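Local coordinates for protein 2-Cys peroxiredoxin (Plasmodium yoelii, PDB 2H01) that probably reduces hydrogen peroxide and organic hydroperoxides to water and alcohols, as a thiol-specific peroxidase of the thioredoxin-dependent 2-Cys type, at residues 33-38 with 122-127. Residues are numbered along the deposited sequence; the frame is centred on the assembly and turned at random.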
loop_
_atom_site.group_PDB
_atom_site.type_symbol
_atom_site.label_atom_id
_atom_site.label_comp_id
_atom_site.label_asym_id
_atom_site.label_seq_id
_atom_site.Cartn_x
_atom_site.Cartn_y
_atom_site.Cartn_z
ATOM N N TYR A 33 2.055 -8.720 6.702
ATOM C CA TYR A 33 2.250 -7.297 6.936
ATOM C C TYR A 33 1.563 -6.714 5.704
ATOM O O TYR A 33 1.444 -7.402 4.688
ATOM C CB TYR A 33 3.738 -6.926 6.908
ATOM C CG TYR A 33 4.560 -7.515 8.019
ATOM C CD1 TYR A 33 4.841 -8.883 8.052
ATOM C CD2 TYR A 33 5.074 -6.704 9.030
ATOM C CE1 TYR A 33 5.622 -9.434 9.066
ATOM C CE2 TYR A 33 5.856 -7.233 10.052
ATOM C CZ TYR A 33 6.126 -8.601 10.065
ATOM O OH TYR A 33 6.881 -9.139 11.074
ATOM N N VAL A 34 1.115 -5.466 5.772
ATOM C CA VAL A 34 0.440 -4.879 4.619
ATOM C C VAL A 34 1.080 -3.580 4.163
ATOM O O VAL A 34 1.385 -2.725 4.983
ATOM C CB VAL A 34 -1.049 -4.575 4.923
ATOM C CG1 VAL A 34 -1.722 -3.962 3.686
ATOM C CG2 VAL A 34 -1.771 -5.853 5.352
ATOM N N LEU A 35 1.300 -3.454 2.854
ATOM C CA LEU A 35 1.834 -2.216 2.298
ATOM C C LEU A 35 0.673 -1.634 1.495
ATOM O O LEU A 35 0.396 -2.068 0.371
ATOM C CB LEU A 35 3.038 -2.458 1.375
ATOM C CG LEU A 35 3.952 -1.268 0.982
ATOM C CD1 LEU A 35 3.275 -0.330 0.007
ATOM C CD2 LEU A 35 4.357 -0.511 2.219
ATOM N N LEU A 36 -0.026 -0.679 2.096
ATOM C CA LEU A 36 -1.150 -0.016 1.447
ATOM C C LEU A 36 -0.624 1.266 0.820
ATOM O O LEU A 36 0.008 2.078 1.505
ATOM C CB LEU A 36 -2.234 0.339 2.473
ATOM C CG LEU A 36 -3.390 1.197 1.917
ATOM C CD1 LEU A 36 -4.226 0.364 0.951
ATOM C CD2 LEU A 36 -4.265 1.727 3.050
ATOM N N TYR A 37 -0.873 1.455 -0.475
ATOM C CA TYR A 37 -0.413 2.663 -1.147
ATOM C C TYR A 37 -1.537 3.331 -1.924
ATOM O O TYR A 37 -2.458 2.665 -2.396
ATOM C CB TYR A 37 0.775 2.362 -2.082
ATOM C CG TYR A 37 0.452 1.538 -3.319
ATOM C CD1 TYR A 37 0.504 0.147 -3.292
ATOM C CD2 TYR A 37 0.118 2.160 -4.520
ATOM C CE1 TYR A 37 0.240 -0.617 -4.434
ATOM C CE2 TYR A 37 -0.160 1.412 -5.669
ATOM C CZ TYR A 37 -0.092 0.026 -5.617
ATOM O OH TYR A 37 -0.342 -0.704 -6.753
ATOM N N PHE A 38 -1.459 4.652 -2.049
ATOM C CA PHE A 38 -2.479 5.422 -2.755
ATOM C C PHE A 38 -1.975 6.159 -3.990
ATOM O O PHE A 38 -0.852 6.650 -4.030
ATOM C CB PHE A 38 -3.105 6.486 -1.837
ATOM C CG PHE A 38 -3.920 5.932 -0.708
ATOM C CD1 PHE A 38 -3.314 5.538 0.479
ATOM C CD2 PHE A 38 -5.302 5.808 -0.829
ATOM C CE1 PHE A 38 -4.074 5.023 1.543
ATOM C CE2 PHE A 38 -6.075 5.293 0.223
ATOM C CZ PHE A 38 -5.454 4.900 1.413
ATOM N N ARG A 122 -0.595 10.651 -3.277
ATOM C CA ARG A 122 0.337 9.525 -3.273
ATOM C C ARG A 122 0.851 9.259 -1.848
ATOM O O ARG A 122 1.302 10.179 -1.169
ATOM C CB ARG A 122 1.511 9.820 -4.204
ATOM C CG ARG A 122 1.180 9.711 -5.697
ATOM C CD ARG A 122 2.378 10.105 -6.543
ATOM N NE ARG A 122 2.169 9.851 -7.968
ATOM C CZ ARG A 122 1.346 10.549 -8.752
ATOM N NH1 ARG A 122 0.644 11.561 -8.259
ATOM N NH2 ARG A 122 1.219 10.228 -10.033
ATOM N N ALA A 123 0.775 8.004 -1.401
ATOM C CA ALA A 123 1.237 7.654 -0.061
ATOM C C ALA A 123 1.541 6.163 0.121
ATOM O O ALA A 123 0.857 5.306 -0.457
ATOM C CB ALA A 123 0.194 8.092 0.969
ATOM N N PHE A 124 2.573 5.859 0.914
ATOM C CA PHE A 124 2.925 4.468 1.208
ATOM C C PHE A 124 2.694 4.286 2.702
ATOM O O PHE A 124 3.262 5.012 3.517
ATOM C CB PHE A 124 4.394 4.150 0.876
ATOM C CG PHE A 124 4.730 4.232 -0.594
ATOM C CD1 PHE A 124 4.019 3.489 -1.534
ATOM C CD2 PHE A 124 5.745 5.077 -1.042
ATOM C CE1 PHE A 124 4.315 3.593 -2.908
ATOM C CE2 PHE A 124 6.045 5.187 -2.406
ATOM C CZ PHE A 124 5.329 4.447 -3.338
ATOM N N VAL A 125 1.849 3.329 3.059
ATOM C CA VAL A 125 1.533 3.075 4.458
ATOM C C VAL A 125 1.835 1.630 4.822
ATOM O O VAL A 125 1.220 0.702 4.296
ATOM C CB VAL A 125 0.048 3.362 4.734
ATOM C CG1 VAL A 125 -0.240 3.276 6.234
ATOM C CG2 VAL A 125 -0.311 4.744 4.194
ATOM N N LEU A 126 2.790 1.439 5.724
ATOM C CA LEU A 126 3.172 0.094 6.137
ATOM C C LEU A 126 2.484 -0.250 7.453
ATOM O O LEU A 126 2.578 0.496 8.428
ATOM C CB LEU A 126 4.699 0.001 6.274
ATOM C CG LEU A 126 5.286 -1.260 6.911
ATOM C CD1 LEU A 126 4.903 -2.499 6.108
ATOM C CD2 LEU A 126 6.796 -1.111 7.016
ATOM N N ILE A 127 1.861 -1.294 7.503
ATOM C CA ILE A 127 1.063 -1.797 8.614
ATOM C C ILE A 127 1.558 -3.164 9.075
ATOM O O ILE A 127 1.846 -4.038 8.227
ATOM C CB ILE A 127 -0.423 -1.879 8.217
ATOM C CG1 ILE A 127 -0.872 -0.575 7.555
ATOM C CG2 ILE A 127 -1.283 -2.188 9.433
ATOM C CD1 ILE A 127 -2.215 -0.669 6.868
#
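Val34 and Ile127, Leu36 and Val125, and Phe38 and Ala123 form the hydrogen-bonded pairs of an antiparallel strand pairing in the central sheet of the thioredoxin fold. The bond from Val34 N to Ile127 O is 2.9 Å long and nearly straight at 168°, whereas that from Val125 N to Leu36 O, at 2.7 Å, is more bent. Pairing weakens at the far end, where Ala123 N lies 3.4 Å from Phe38 O; the CA of Arg122 also approaches this oxygen.

Leu35 with Leu126 and Tyr37 with Phe124 are the alternating non-hydrogen-bonded pairs, and their side chains share one face. CD2 of Leu35 rests 4.1 Å from Leu126 CB, the two side chains crossing at about a right angle, while its other methyl, CD1, reaches diagonally to Phe124 CD1. Tyr37 has its CG between the backbone N and the carbonyl carbon (chi1 69°), which carries the ring away from strand 123-127 and leaves CB to meet Phe124. On the opposite face, Val34, Leu36 and Phe38 line up with Ile127, Val125 and Ala123.

Beyond this shell, helix 147-163 packs over Phe124 and Leu126 through Ile150, Ile154 and Leu157. Strand 33-38 is also hydrogen-bonded to the parallel strand 66-72, and strand 119-127 continues the sheet to 133-138. At one end the Tyr33 hydroxyl bonds to Glu161; at the other, the Arg122 side chain lies about 8 Å from that of Cys47, the predicted peroxidatic cysteine. Within the Tyr37–Phe124 pair, CB of Tyr37 sits at the edge of the phenyl ring, 3.5 Å from Phe124 CD1.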